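Local atomic coordinates of 2-dehydropantoate 2-reductase (Porphyromonas gingivalis, PDB entry 2QYT), a protein that probably catalyses the NADPH-dependent reduction of 2-dehydropantoate (ketopantoate) to (R)-pantoate, a step of pantothenate biosynthesis. Residues Ile87-Lys92 and Pro115-Ala120; Asp121-Met126 and Thr133-Gly138; Gly21-Met26 and Gly138-Ser143. One frame throughout, in Å; residues are numbered along the deposited sequence.

Contact 1: Ile87-Lys92 and Pro115-Ala120. With SO4 (sulfate ion), chain E; EDO (1,2-ethanediol), chain G.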
ATOM      1  N   ILE A  87      -2.826   1.691  12.965  1.00 15.18           N
ATOM      2  CA  ILE A  87      -1.692   0.958  12.497  1.00 14.71           C
ATOM      3  C   ILE A  87      -1.647   1.064  10.972  1.00 16.62           C
ATOM      4  O   ILE A  87      -2.588   0.664  10.262  1.00 16.99           O
ATOM      5  CB  ILE A  87      -1.752  -0.525  12.894  1.00 15.59           C
ATOM      6  CG1 ILE A  87      -1.770  -0.663  14.420  1.00 13.39           C
ATOM      7  CG2 ILE A  87      -0.570  -1.319  12.232  1.00 13.07           C
ATOM      8  CD1 ILE A  87      -2.199  -2.076  14.920  1.00 14.28           C
ATOM      9  N   LEU A  88      -0.523   1.586  10.482  1.00 15.66           N
ATOM     10  CA  LEU A  88      -0.194   1.574   9.043  1.00 17.78           C
ATOM     11  C   LEU A  88       0.642   0.314   8.805  1.00 16.89           C
ATOM     12  O   LEU A  88       1.747   0.170   9.367  1.00 16.78           O
ATOM     13  CB  LEU A  88       0.635   2.837   8.732  1.00 16.47           C
ATOM     14  CG  LEU A  88      -0.058   4.083   8.208  1.00 17.72           C
ATOM     15  CD1 LEU A  88      -1.382   4.398   8.811  1.00 18.45           C
ATOM     16  CD2 LEU A  88       0.915   5.318   8.164  1.00 19.66           C
ATOM     17  N   PHE A  89       0.072  -0.618   8.057  1.00 16.51           N
ATOM     18  CA  PHE A  89       0.639  -1.948   7.900  1.00 16.75           C
ATOM     19  C   PHE A  89       1.373  -1.905   6.562  1.00 17.67           C
ATOM     20  O   PHE A  89       0.759  -1.802   5.523  1.00 18.33           O
ATOM     21  CB  PHE A  89      -0.496  -3.000   7.935  1.00 16.62           C
ATOM     22  CG  PHE A  89      -0.015  -4.433   7.923  1.00 16.08           C
ATOM     23  CD1 PHE A  89       0.312  -5.081   9.116  1.00 14.95           C
ATOM     24  CD2 PHE A  89       0.113  -5.130   6.712  1.00 21.49           C
ATOM     25  CE1 PHE A  89       0.754  -6.408   9.122  1.00 16.11           C
ATOM     26  CE2 PHE A  89       0.577  -6.485   6.687  1.00 22.68           C
ATOM     27  CZ  PHE A  89       0.877  -7.118   7.910  1.00 20.23           C
ATOM     28  N   CYS A  90       2.699  -1.963   6.616  1.00 19.56           N
ATOM     29  CA  CYS A  90       3.584  -1.663   5.496  1.00 20.59           C
ATOM     30  C   CYS A  90       4.682  -2.702   5.319  1.00 22.38           C
ATOM     31  O   CYS A  90       5.747  -2.404   4.794  1.00 22.63           O
ATOM     32  CB  CYS A  90       4.201  -0.261   5.680  1.00 20.00           C
ATOM     33  SG  CYS A  90       2.941   1.053   5.892  1.00 19.79           S
ATOM     34  N   THR A  91       4.443  -3.931   5.738  1.00 24.52           N
ATOM     35  CA  THR A  91       5.476  -4.953   5.528  1.00 28.06           C
ATOM     36  C   THR A  91       5.076  -5.859   4.359  1.00 29.12           C
ATOM     37  O   THR A  91       3.911  -6.178   4.195  1.00 29.56           O
ATOM     38  CB  THR A  91       5.719  -5.812   6.801  1.00 27.80           C
ATOM     39  OG1 THR A  91       6.675  -6.829   6.479  1.00 31.93           O
ATOM     40  CG2 THR A  91       4.473  -6.509   7.209  1.00 26.90           C
ATOM     41  N   LYS A  92       6.019  -6.268   3.540  1.00 32.42           N
ATOM     42  CA  LYS A  92       5.721  -7.341   2.580  1.00 35.50           C
ATOM     43  C   LYS A  92       6.227  -8.692   3.073  1.00 35.90           C
ATOM     44  O   LYS A  92       6.122  -9.703   2.356  1.00 35.86           O
ATOM     45  CB  LYS A  92       6.255  -7.030   1.175  1.00 35.58           C
ATOM     46  CG  LYS A  92       7.770  -6.777   1.043  1.00 39.68           C
ATOM     47  CD  LYS A  92       8.268  -6.900  -0.441  1.00 38.36           C
ATOM     48  CE  LYS A  92       7.994  -5.627  -1.304  1.00 44.49           C
ATOM     49  NZ  LYS A  92       9.149  -4.623  -1.454  1.00 43.57           N
ATOM     50  N   PRO A 115      -3.738  -1.375   5.633  1.00 21.12           N
ATOM     51  CA  PRO A 115      -2.707  -1.992   4.824  1.00 22.69           C
ATOM     52  C   PRO A 115      -2.435  -1.105   3.606  1.00 23.53           C
ATOM     53  O   PRO A 115      -3.372  -0.730   2.870  1.00 25.84           O
ATOM     54  CB  PRO A 115      -3.341  -3.344   4.390  1.00 21.87           C
ATOM     55  CG  PRO A 115      -4.707  -3.405   5.041  1.00 21.85           C
ATOM     56  CD  PRO A 115      -5.060  -1.999   5.398  1.00 21.21           C
ATOM     57  N   LEU A 116      -1.182  -0.738   3.396  1.00 24.44           N
ATOM     58  CA  LEU A 116      -0.847   0.098   2.251  1.00 25.05           C
ATOM     59  C   LEU A 116      -0.158  -0.679   1.106  1.00 26.21           C
ATOM     60  O   LEU A 116       0.271  -0.092   0.107  1.00 28.70           O
ATOM     61  CB  LEU A 116      -0.059   1.342   2.703  1.00 24.63           C
ATOM     62  CG  LEU A 116      -0.762   2.186   3.800  1.00 25.15           C
ATOM     63  CD1 LEU A 116       0.181   3.222   4.380  1.00 23.28           C
ATOM     64  CD2 LEU A 116      -2.114   2.821   3.289  1.00 21.33           C
ATOM     65  N   LEU A 117      -0.125  -1.996   1.240  1.00 26.36           N
ATOM     66  CA  LEU A 117       0.552  -2.938   0.335  1.00 26.86           C
ATOM     67  C   LEU A 117      -0.226  -3.125  -0.975  1.00 25.95           C
ATOM     68  O   LEU A 117      -1.445  -2.948  -1.018  1.00 24.18           O
ATOM     69  CB  LEU A 117       0.660  -4.340   1.002  1.00 27.43           C
ATOM     70  CG  LEU A 117       1.037  -4.547   2.491  1.00 29.37           C
ATOM     71  CD1 LEU A 117       0.014  -3.847   3.358  1.00 28.62           C
ATOM     72  CD2 LEU A 117       1.142  -6.044   2.893  1.00 27.21           C
ATOM     73  N   ASN A 118       0.490  -3.530  -2.027  1.00 26.11           N
ATOM     74  CA  ASN A 118      -0.139  -3.863  -3.296  1.00 25.11           C
ATOM     75  C   ASN A 118      -0.856  -5.186  -3.183  1.00 24.41           C
ATOM     76  O   ASN A 118      -0.526  -6.011  -2.331  1.00 24.95           O
ATOM     77  CB  ASN A 118       0.897  -3.879  -4.400  1.00 26.18           C
ATOM     78  CG  ASN A 118       1.252  -2.476  -4.879  1.00 27.87           C
ATOM     79  OD1 ASN A 118       0.363  -1.628  -5.113  1.00 30.86           O
ATOM     80  ND2 ASN A 118       2.541  -2.223  -5.050  1.00 28.48           N
ATOM     81  N   GLY A 119      -1.874  -5.385  -4.001  1.00 23.76           N
ATOM     82  CA  GLY A 119      -2.651  -6.626  -3.956  1.00 22.49           C
ATOM     83  C   GLY A 119      -4.102  -6.258  -4.117  1.00 22.18           C
ATOM     84  O   GLY A 119      -4.477  -5.110  -3.838  1.00 22.13           O
ATOM     85  N   ALA A 120      -4.905  -7.211  -4.571  1.00 21.56           N
ATOM     86  CA  ALA A 120      -6.311  -6.982  -4.874  1.00 21.40           C
ATOM     87  C   ALA A 120      -7.187  -6.962  -3.621  1.00 21.41           C
ATOM     88  O   ALA A 120      -8.192  -6.260  -3.567  1.00 21.16           O
ATOM     89  CB  ALA A 120      -6.814  -8.039  -5.834  1.00 20.86           C
TER
HETATM   90  S   SO4 E 318       9.472  -3.838   4.786  0.85 58.39           S
HETATM   91  O1  SO4 E 318      10.873  -3.511   5.005  0.85 57.94           O
HETATM   92  O2  SO4 E 318       9.177  -3.886   3.345  0.85 57.24           O
HETATM   93  O3  SO4 E 318       9.219  -5.112   5.462  0.85 58.23           O
HETATM   94  O4  SO4 E 318       8.610  -2.823   5.378  0.85 57.86           O
HETATM   95  C1  EDO G 320       6.874  -0.353   2.806  1.00 15.83           C
HETATM   96  O1  EDO G 320       7.351  -0.123   4.133  1.00  5.65           O
HETATM   97  C2  EDO G 320       8.003  -0.759   1.857  1.00 13.90           C
HETATM   98  O2  EDO G 320       7.710  -0.194   0.585  1.00 18.20           O
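The carbonyl oxygen of F89 is gripped by the chain of P115-A120, at the carboxyl ends of two parallel strands of the Rossmann-type sheet. L116 N donates to F89 O over 3.1 Å with an almost straight N-H...O angle of 170°, and P115 CA adds a CA-H...O contact to F89 O at 3.5 Å. Strands 86-89 and 111-115, with helix 96-103 between them in sequence, form a beta-alpha-beta crossover. Proline suits the end of strand 111-115, where the parallel bridge uses the amide of L116 and needs none from P115.

Leucines fill the sides. L117 CD1 sits in the plane of the F89 ring, at its edge, 3.6 Å from F89 CD2. The phenyl group is placed there by a first torsion of -174°, with CG anti to the backbone N. L116 CD1 fits between L88 CG and C90 SG, 3.9 and 3.8 Å away, so leucine and cysteine make a small apolar patch on this side.

Beyond the strand the chain turns polar. T91 OG1 donates to sulfate O3 at 3.2 Å and is also hydrogen-bonded to D93 N; 1,2-ethanediol, hydrogen-bonded to G17 N and G20 N, lies beside C90. Both molecules probably come from the crystallisation liquor, yet their place is consistent with the cofactor edge of a Rossmann domain. On the side of P115-A120, L117 CD2 comes within 3.1 Å of T91 O.

Contact 2: Asp121-Met126 and Thr133-Gly138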
ATOM      1  N   ASP A 121      -6.769  -7.697  -2.601  1.00 21.10           N
ATOM      2  CA  ASP A 121      -7.672  -8.079  -1.536  1.00 21.50           C
ATOM      3  C   ASP A 121      -7.006  -8.175  -0.165  1.00 20.39           C
ATOM      4  O   ASP A 121      -7.395  -9.025   0.627  1.00 21.17           O
ATOM      5  CB  ASP A 121      -8.284  -9.442  -1.896  1.00 21.81           C
ATOM      6  CG  ASP A 121      -7.249 -10.544  -1.917  1.00 22.37           C
ATOM      7  OD1 ASP A 121      -6.037 -10.241  -1.883  1.00 23.74           O
ATOM      8  OD2 ASP A 121      -7.642 -11.720  -1.958  1.00 27.04           O
ATOM      9  N   ILE A 122      -6.013  -7.328   0.087  1.00 19.47           N
ATOM     10  CA  ILE A 122      -5.249  -7.356   1.319  1.00 19.43           C
ATOM     11  C   ILE A 122      -6.167  -7.108   2.529  1.00 18.27           C
ATOM     12  O   ILE A 122      -6.058  -7.822   3.528  1.00 15.82           O
ATOM     13  CB  ILE A 122      -4.096  -6.316   1.365  1.00 19.83           C
ATOM     14  CG1 ILE A 122      -3.134  -6.464   0.181  1.00 23.19           C
ATOM     15  CG2 ILE A 122      -3.349  -6.439   2.720  1.00 19.65           C
ATOM     16  CD1 ILE A 122      -2.375  -7.811   0.126  1.00 26.00           C
ATOM     17  N   ALA A 123      -7.066  -6.120   2.407  1.00 16.77           N
ATOM     18  CA  ALA A 123      -8.008  -5.788   3.481  1.00 17.33           C
ATOM     19  C   ALA A 123      -8.975  -6.948   3.779  1.00 16.84           C
ATOM     20  O   ALA A 123      -9.264  -7.243   4.919  1.00 16.74           O
ATOM     21  CB  ALA A 123      -8.787  -4.526   3.118  1.00 16.44           C
ATOM     22  N   GLU A 124      -9.484  -7.592   2.741  1.00 16.38           N
ATOM     23  CA  GLU A 124     -10.328  -8.746   2.928  1.00 18.48           C
ATOM     24  C   GLU A 124      -9.610  -9.851   3.707  1.00 18.25           C
ATOM     25  O   GLU A 124     -10.191 -10.458   4.618  1.00 17.84           O
ATOM     26  CB  GLU A 124     -10.814  -9.287   1.585  1.00 18.02           C
ATOM     27  CG  GLU A 124     -11.939  -8.466   0.949  1.00 23.67           C
ATOM     28  CD  GLU A 124     -11.449  -7.163   0.313  1.00 28.67           C
ATOM     29  OE1 GLU A 124     -12.299  -6.271   0.126  1.00 35.21           O
ATOM     30  OE2 GLU A 124     -10.236  -7.025   0.001  1.00 28.89           O
ATOM     31  N   ARG A 125      -8.373 -10.118   3.297  1.00 18.73           N
ATOM     32  CA  ARG A 125      -7.527 -11.126   3.897  1.00 20.22           C
ATOM     33  C   ARG A 125      -7.349 -10.833   5.397  1.00 19.85           C
ATOM     34  O   ARG A 125      -7.681 -11.671   6.249  1.00 18.09           O
ATOM     35  CB  ARG A 125      -6.194 -11.209   3.139  1.00 19.65           C
ATOM     36  CG  ARG A 125      -6.355 -11.786   1.686  1.00 22.48           C
ATOM     37  CD  ARG A 125      -5.018 -11.846   0.903  1.00 25.23           C
ATOM     38  NE  ARG A 125      -3.965 -12.607   1.605  1.00 36.95           N
ATOM     39  CZ  ARG A 125      -4.063 -13.894   1.972  1.00 40.69           C
ATOM     40  NH1 ARG A 125      -5.187 -14.577   1.747  1.00 41.85           N
ATOM     41  NH2 ARG A 125      -3.048 -14.498   2.597  1.00 41.87           N
HETATM   42  N   MSE A 126      -6.909  -9.619   5.698  1.00 20.67           N
HETATM   43  CA  MSE A 126      -6.692  -9.177   7.062  1.00 23.71           C
HETATM   44  C   MSE A 126      -7.970  -9.128   7.908  1.00 22.62           C
HETATM   45  O   MSE A 126      -7.907  -9.238   9.130  1.00 22.31           O
HETATM   46  CB  MSE A 126      -6.001  -7.821   7.060  1.00 23.00           C
HETATM   47  CG  MSE A 126      -4.612  -7.896   6.540  1.00 26.04           C
HETATM   48 SE   MSE A 126      -3.519  -6.398   7.089  0.65 32.02          SE
HETATM   49  CE  MSE A 126      -3.779  -6.603   8.956  1.00 20.84           C
ATOM     50  N   THR A 133     -14.709  -3.647  10.988  1.00 22.45           N
ATOM     51  CA  THR A 133     -14.731  -2.285  11.391  1.00 21.27           C
ATOM     52  C   THR A 133     -13.285  -1.845  11.689  1.00 20.24           C
ATOM     53  O   THR A 133     -12.965  -0.673  11.565  1.00 20.73           O
ATOM     54  CB  THR A 133     -15.707  -2.222  12.591  1.00 21.70           C
ATOM     55  OG1 THR A 133     -16.789  -1.317  12.303  1.00 24.01           O
ATOM     56  CG2 THR A 133     -15.013  -2.004  13.948  1.00 19.80           C
ATOM     57  N   VAL A 134     -12.424  -2.806  12.043  1.00 18.49           N
ATOM     58  CA  VAL A 134     -11.014  -2.545  12.430  1.00 17.71           C
ATOM     59  C   VAL A 134     -10.104  -2.328  11.191  1.00 16.20           C
ATOM     60  O   VAL A 134      -9.171  -1.552  11.218  1.00 16.12           O
ATOM     61  CB  VAL A 134     -10.441  -3.700  13.340  1.00 17.31           C
ATOM     62  CG1 VAL A 134      -8.937  -3.577  13.532  1.00 17.47           C
ATOM     63  CG2 VAL A 134     -11.133  -3.735  14.712  1.00 16.83           C
ATOM     64  N   VAL A 135     -10.391  -3.007  10.099  1.00 15.96           N
ATOM     65  CA  VAL A 135      -9.470  -2.985   8.965  1.00 15.71           C
ATOM     66  C   VAL A 135     -10.049  -2.074   7.882  1.00 14.70           C
ATOM     67  O   VAL A 135     -11.131  -2.318   7.403  1.00 14.58           O
ATOM     68  CB  VAL A 135      -9.169  -4.434   8.437  1.00 16.67           C
ATOM     69  CG1 VAL A 135      -8.294  -4.403   7.164  1.00 15.77           C
ATOM     70  CG2 VAL A 135      -8.554  -5.315   9.554  1.00 15.56           C
ATOM     71  N   TRP A 136      -9.340  -0.997   7.549  1.00 14.59           N
ATOM     72  CA  TRP A 136      -9.707  -0.156   6.423  1.00 15.22           C
ATOM     73  C   TRP A 136      -8.894  -0.560   5.182  1.00 15.37           C
ATOM     74  O   TRP A 136      -8.060  -1.423   5.266  1.00 15.94           O
ATOM     75  CB  TRP A 136      -9.460   1.308   6.768  1.00 15.26           C
ATOM     76  CG  TRP A 136     -10.379   1.890   7.853  1.00 16.84           C
ATOM     77  CD1 TRP A 136     -11.574   1.368   8.332  1.00 16.04           C
ATOM     78  CD2 TRP A 136     -10.197   3.137   8.516  1.00 14.65           C
ATOM     79  NE1 TRP A 136     -12.119   2.225   9.247  1.00 14.78           N
ATOM     80  CE2 TRP A 136     -11.284   3.305   9.397  1.00 16.10           C
ATOM     81  CE3 TRP A 136      -9.192   4.124   8.469  1.00 15.08           C
ATOM     82  CZ2 TRP A 136     -11.404   4.428  10.238  1.00 16.06           C
ATOM     83  CZ3 TRP A 136      -9.311   5.236   9.305  1.00 15.67           C
ATOM     84  CH2 TRP A 136     -10.407   5.371  10.179  1.00 15.40           C
ATOM     85  N   LYS A 137      -9.182   0.037   4.034  1.00 15.67           N
ATOM     86  CA  LYS A 137      -8.485  -0.248   2.787  1.00 15.95           C
ATOM     87  C   LYS A 137      -7.655   0.968   2.448  1.00 15.99           C
ATOM     88  O   LYS A 137      -8.056   2.093   2.733  1.00 15.43           O
ATOM     89  CB  LYS A 137      -9.492  -0.470   1.665  1.00 16.58           C
ATOM     90  CG  LYS A 137     -10.437  -1.584   1.984  1.00 18.92           C
ATOM     91  CD  LYS A 137     -11.216  -2.052   0.796  1.00 24.08           C
ATOM     92  CE  LYS A 137     -12.223  -3.072   1.300  1.00 27.99           C
ATOM     93  NZ  LYS A 137     -13.184  -3.486   0.249  1.00 32.64           N
ATOM     94  N   GLY A 138      -6.499   0.743   1.849  1.00 16.20           N
ATOM     95  CA  GLY A 138      -5.657   1.854   1.438  1.00 17.63           C
ATOM     96  C   GLY A 138      -4.766   1.482   0.277  1.00 17.87           C
ATOM     97  O   GLY A 138      -4.563   0.299   0.004  1.00 16.71           O
TER
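The short helix 122-126, which follows the last strand of the Rossmann-type parallel sheet, lies here against the chain that leads into strand 137-148 of the mixed sheet. A123 is the point of closest backbone approach, and its short side chain lets helix and strand come close, the CA atoms of A123 and K137 being 5.6 Å apart. A123 CB rests 3.6 Å from K137 CG and 3.8 Å from W136 O.

K137 stretches past that methyl, its chain extended beyond CG, and carries its ammonium to the acid on the next residue of the helix. K137 NZ donates to E124 OE1 at 2.9 Å, a salt bridge in which the oxygen is met nearly along its C-O axis. Although E124 starts off pointing away from the strand, a bend at chi2 (76°) folds the carboxylate back, and the two side chains cross at about a right angle. D195, at the start of helix 194-215, is a second acid for the same ammonium, so the lysine is shared between two helices and its positive charge is probably well stabilised.

Beside the charged pair, the methyls of V135, beta-branched and compact, pack on the helix backbone and on CB of M126, a selenomethionine. V135 CG1 lies 3.7 Å from A123 O and also near M126 CB, while V135 CG2 faces the carbonyl of M126, 4.0 Å from M126 O.

Contact 3: Gly21-Met26 and Gly138-Ser143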
ATOM      1  N   GLY A  21       8.408   3.902   5.857  1.00 16.58           N
ATOM      2  CA  GLY A  21       9.431   4.820   6.321  1.00 15.65           C
ATOM      3  C   GLY A  21       9.139   6.244   5.907  1.00 16.22           C
ATOM      4  O   GLY A  21       9.257   7.199   6.733  1.00 17.94           O
ATOM      5  N   TYR A  22       8.747   6.432   4.647  1.00 15.28           N
ATOM      6  CA  TYR A  22       8.316   7.734   4.231  1.00 14.98           C
ATOM      7  C   TYR A  22       7.084   8.270   4.981  1.00 15.19           C
ATOM      8  O   TYR A  22       7.097   9.401   5.431  1.00 15.97           O
ATOM      9  CB  TYR A  22       8.042   7.790   2.718  1.00 14.68           C
ATOM     10  CG  TYR A  22       7.652   9.186   2.340  1.00 14.12           C
ATOM     11  CD1 TYR A  22       8.635  10.184   2.222  1.00 13.69           C
ATOM     12  CD2 TYR A  22       6.302   9.559   2.224  1.00 15.13           C
ATOM     13  CE1 TYR A  22       8.309  11.485   1.900  1.00 14.67           C
ATOM     14  CE2 TYR A  22       5.947  10.894   1.912  1.00 13.16           C
ATOM     15  CZ  TYR A  22       6.976  11.844   1.735  1.00 14.75           C
ATOM     16  OH  TYR A  22       6.698  13.157   1.415  1.00 14.12           O
ATOM     17  N   TYR A  23       5.991   7.507   5.077  1.00 15.17           N
ATOM     18  CA  TYR A  23       4.807   8.068   5.781  1.00 15.52           C
ATOM     19  C   TYR A  23       5.028   8.139   7.272  1.00 14.84           C
ATOM     20  O   TYR A  23       4.613   9.094   7.918  1.00 15.57           O
ATOM     21  CB  TYR A  23       3.511   7.364   5.378  1.00 15.32           C
ATOM     22  CG  TYR A  23       3.199   7.591   3.914  1.00 16.32           C
ATOM     23  CD1 TYR A  23       2.798   8.858   3.458  1.00 15.69           C
ATOM     24  CD2 TYR A  23       3.328   6.560   2.979  1.00 13.92           C
ATOM     25  CE1 TYR A  23       2.516   9.100   2.131  1.00 16.37           C
ATOM     26  CE2 TYR A  23       3.027   6.799   1.619  1.00 18.15           C
ATOM     27  CZ  TYR A  23       2.626   8.046   1.207  1.00 16.33           C
ATOM     28  OH  TYR A  23       2.313   8.248  -0.113  1.00 19.63           O
ATOM     29  N   GLY A  24       5.756   7.170   7.815  1.00 16.30           N
ATOM     30  CA  GLY A  24       6.173   7.254   9.233  1.00 16.53           C
ATOM     31  C   GLY A  24       7.051   8.464   9.544  1.00 16.92           C
ATOM     32  O   GLY A  24       6.894   9.122  10.581  1.00 16.11           O
ATOM     33  N   ALA A  25       7.976   8.787   8.631  1.00 17.56           N
ATOM     34  CA  ALA A  25       8.821   9.965   8.800  1.00 16.68           C
ATOM     35  C   ALA A  25       7.998  11.263   8.794  1.00 17.37           C
ATOM     36  O   ALA A  25       8.212  12.143   9.623  1.00 19.87           O
ATOM     37  CB  ALA A  25       9.913  10.000   7.708  1.00 17.22           C
HETATM   38  N   MSE A  26       7.080  11.414   7.844  1.00 17.08           N
HETATM   39  CA  MSE A  26       6.269  12.626   7.766  1.00 14.92           C
HETATM   40  C   MSE A  26       5.421  12.761   9.016  1.00 15.23           C
HETATM   41  O   MSE A  26       5.301  13.873   9.580  1.00 14.20           O
HETATM   42  CB  MSE A  26       5.383  12.611   6.529  1.00 15.55           C
HETATM   43  CG  MSE A  26       6.176  12.608   5.196  1.00 16.53           C
HETATM   44 SE   MSE A  26       7.185  14.299   4.940  0.75 21.33          SE
HETATM   45  CE  MSE A  26       5.680  15.393   4.329  1.00 16.83           C
ATOM     46  N   GLY A 138      -6.499   0.743   1.849  1.00 16.20           N
ATOM     47  CA  GLY A 138      -5.657   1.854   1.438  1.00 17.63           C
ATOM     48  C   GLY A 138      -4.766   1.482   0.277  1.00 17.87           C
ATOM     49  O   GLY A 138      -4.563   0.299   0.004  1.00 16.71           O
ATOM     50  N   CYS A 139      -4.294   2.496  -0.455  1.00 18.67           N
ATOM     51  CA  CYS A 139      -3.239   2.304  -1.415  1.00 19.13           C
ATOM     52  C   CYS A 139      -2.474   3.603  -1.644  1.00 20.26           C
ATOM     53  O   CYS A 139      -3.024   4.703  -1.511  1.00 21.85           O
ATOM     54  CB  CYS A 139      -3.781   1.751  -2.736  1.00 19.70           C
ATOM     55  SG  CYS A 139      -4.721   2.952  -3.697  1.00 18.35           S
ATOM     56  N   VAL A 140      -1.191   3.476  -1.981  1.00 20.23           N
ATOM     57  CA  VAL A 140      -0.295   4.639  -2.132  1.00 17.91           C
ATOM     58  C   VAL A 140       0.293   4.650  -3.533  1.00 17.53           C
ATOM     59  O   VAL A 140       0.400   3.607  -4.164  1.00 17.23           O
ATOM     60  CB  VAL A 140       0.795   4.677  -1.019  1.00 18.32           C
ATOM     61  CG1 VAL A 140       0.154   4.778   0.359  1.00 17.51           C
ATOM     62  CG2 VAL A 140       1.727   3.459  -1.067  1.00 15.59           C
ATOM     63  N   TYR A 141       0.571   5.839  -4.069  1.00 17.51           N
ATOM     64  CA  TYR A 141       1.370   5.987  -5.277  1.00 16.30           C
ATOM     65  C   TYR A 141       2.591   6.789  -4.862  1.00 16.30           C
ATOM     66  O   TYR A 141       2.496   7.961  -4.504  1.00 15.04           O
ATOM     67  CB  TYR A 141       0.603   6.730  -6.371  1.00 17.28           C
ATOM     68  CG  TYR A 141      -0.526   5.956  -6.977  1.00 16.33           C
ATOM     69  CD1 TYR A 141      -0.355   5.276  -8.159  1.00 17.53           C
ATOM     70  CD2 TYR A 141      -1.756   5.867  -6.342  1.00 18.29           C
ATOM     71  CE1 TYR A 141      -1.417   4.555  -8.756  1.00 20.21           C
ATOM     72  CE2 TYR A 141      -2.812   5.135  -6.913  1.00 18.72           C
ATOM     73  CZ  TYR A 141      -2.637   4.483  -8.110  1.00 18.88           C
ATOM     74  OH  TYR A 141      -3.674   3.749  -8.663  1.00 17.84           O
ATOM     75  N   ILE A 142       3.737   6.129  -4.863  1.00 16.33           N
ATOM     76  CA  ILE A 142       4.942   6.707  -4.306  1.00 17.32           C
ATOM     77  C   ILE A 142       6.104   5.864  -4.778  1.00 19.03           C
ATOM     78  O   ILE A 142       5.970   4.624  -4.843  1.00 20.47           O
ATOM     79  CB  ILE A 142       4.918   6.807  -2.740  1.00 17.38           C
ATOM     80  CG1 ILE A 142       6.011   7.783  -2.224  1.00 15.77           C
ATOM     81  CG2 ILE A 142       4.866   5.399  -2.037  1.00 17.86           C
ATOM     82  CD1 ILE A 142       6.177   7.828  -0.613  1.00 15.08           C
ATOM     83  N   SER A 143       7.209   6.524  -5.135  1.00 18.23           N
ATOM     84  CA  SER A 143       8.407   5.861  -5.625  1.00 19.16           C
ATOM     85  C   SER A 143       9.510   5.923  -4.587  1.00 19.00           C
ATOM     86  O   SER A 143      10.428   6.734  -4.675  1.00 19.65           O
ATOM     87  CB  SER A 143       8.877   6.562  -6.892  1.00 19.77           C
ATOM     88  OG  SER A 143       7.872   6.426  -7.882  1.00 26.23           O
TER
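Apolar contacts between Y22 and Y23 of helix 18-33 and V140 and I142 of strand 137-148 hold these elements together. The short segments run nearly at right angles, 99° between their directions, with axes 11.2 Å apart, a gap that long side chains must span. I142 does so with an extended chain, CG1 anti to the backbone N (chi1 -164°), and puts its end methyl obliquely against both tyrosines. I142 CD1 lies tight against Y22 CD2, 3.3 Å away, and 4.0 Å from Y23 CE2. V140 is shorter; of the two tyrosines it meets Y23, V140 CG1 standing 3.7 Å from Y23 CE2 as the side chains slide past each other.

Ring contacts, within the helix and from the mixed sheet, help to hold the tyrosines in place. Y22 CD2 stands over the centre of the Y23 ring, 3.7 Å above its plane, and M26 CG covers one face of Y22 near the rim. F161, from the neighbouring strand, meets Y23 edge-to-face.

Tyrosine suits both places because its ring packs against aliphatic groups while its hydroxyl finds a polar partner: Y22 OH is hydrogen-bonded to R65 NH1 and Y23 OH to E159 OE2. A GxGxxG-like pattern (G15, G17, G20) probably runs from the preceding turn into the start of this helix, consistent with the first helix of a Rossmann dinucleotide-binding domain, backed here by a mixed sheet.

In the fold
Contact 1 lies between the other two, its centre about 9 Å from that of contact 2 and 10 Å from that of contact 3, whereas contacts 2 and 3 are about 17 Å apart, centre to centre, and meet only through the shared G138 and strand 137-148. P115 joins the first two: P115 CB packs 3.5 Å from I122 CG2, and P115 CG 3.8 Å from M126 SE. L116 reaches the third, with L116 O 4.0 Å from V140 CG2. Along the chain, contacts 1 and 2 are in series within the loop closed by contact 3. Sulfate and 1,2-ethanediol beside contact 1, near the glycine-rich turn and helix start of contact 3, probably mark part of the NADPH pocket.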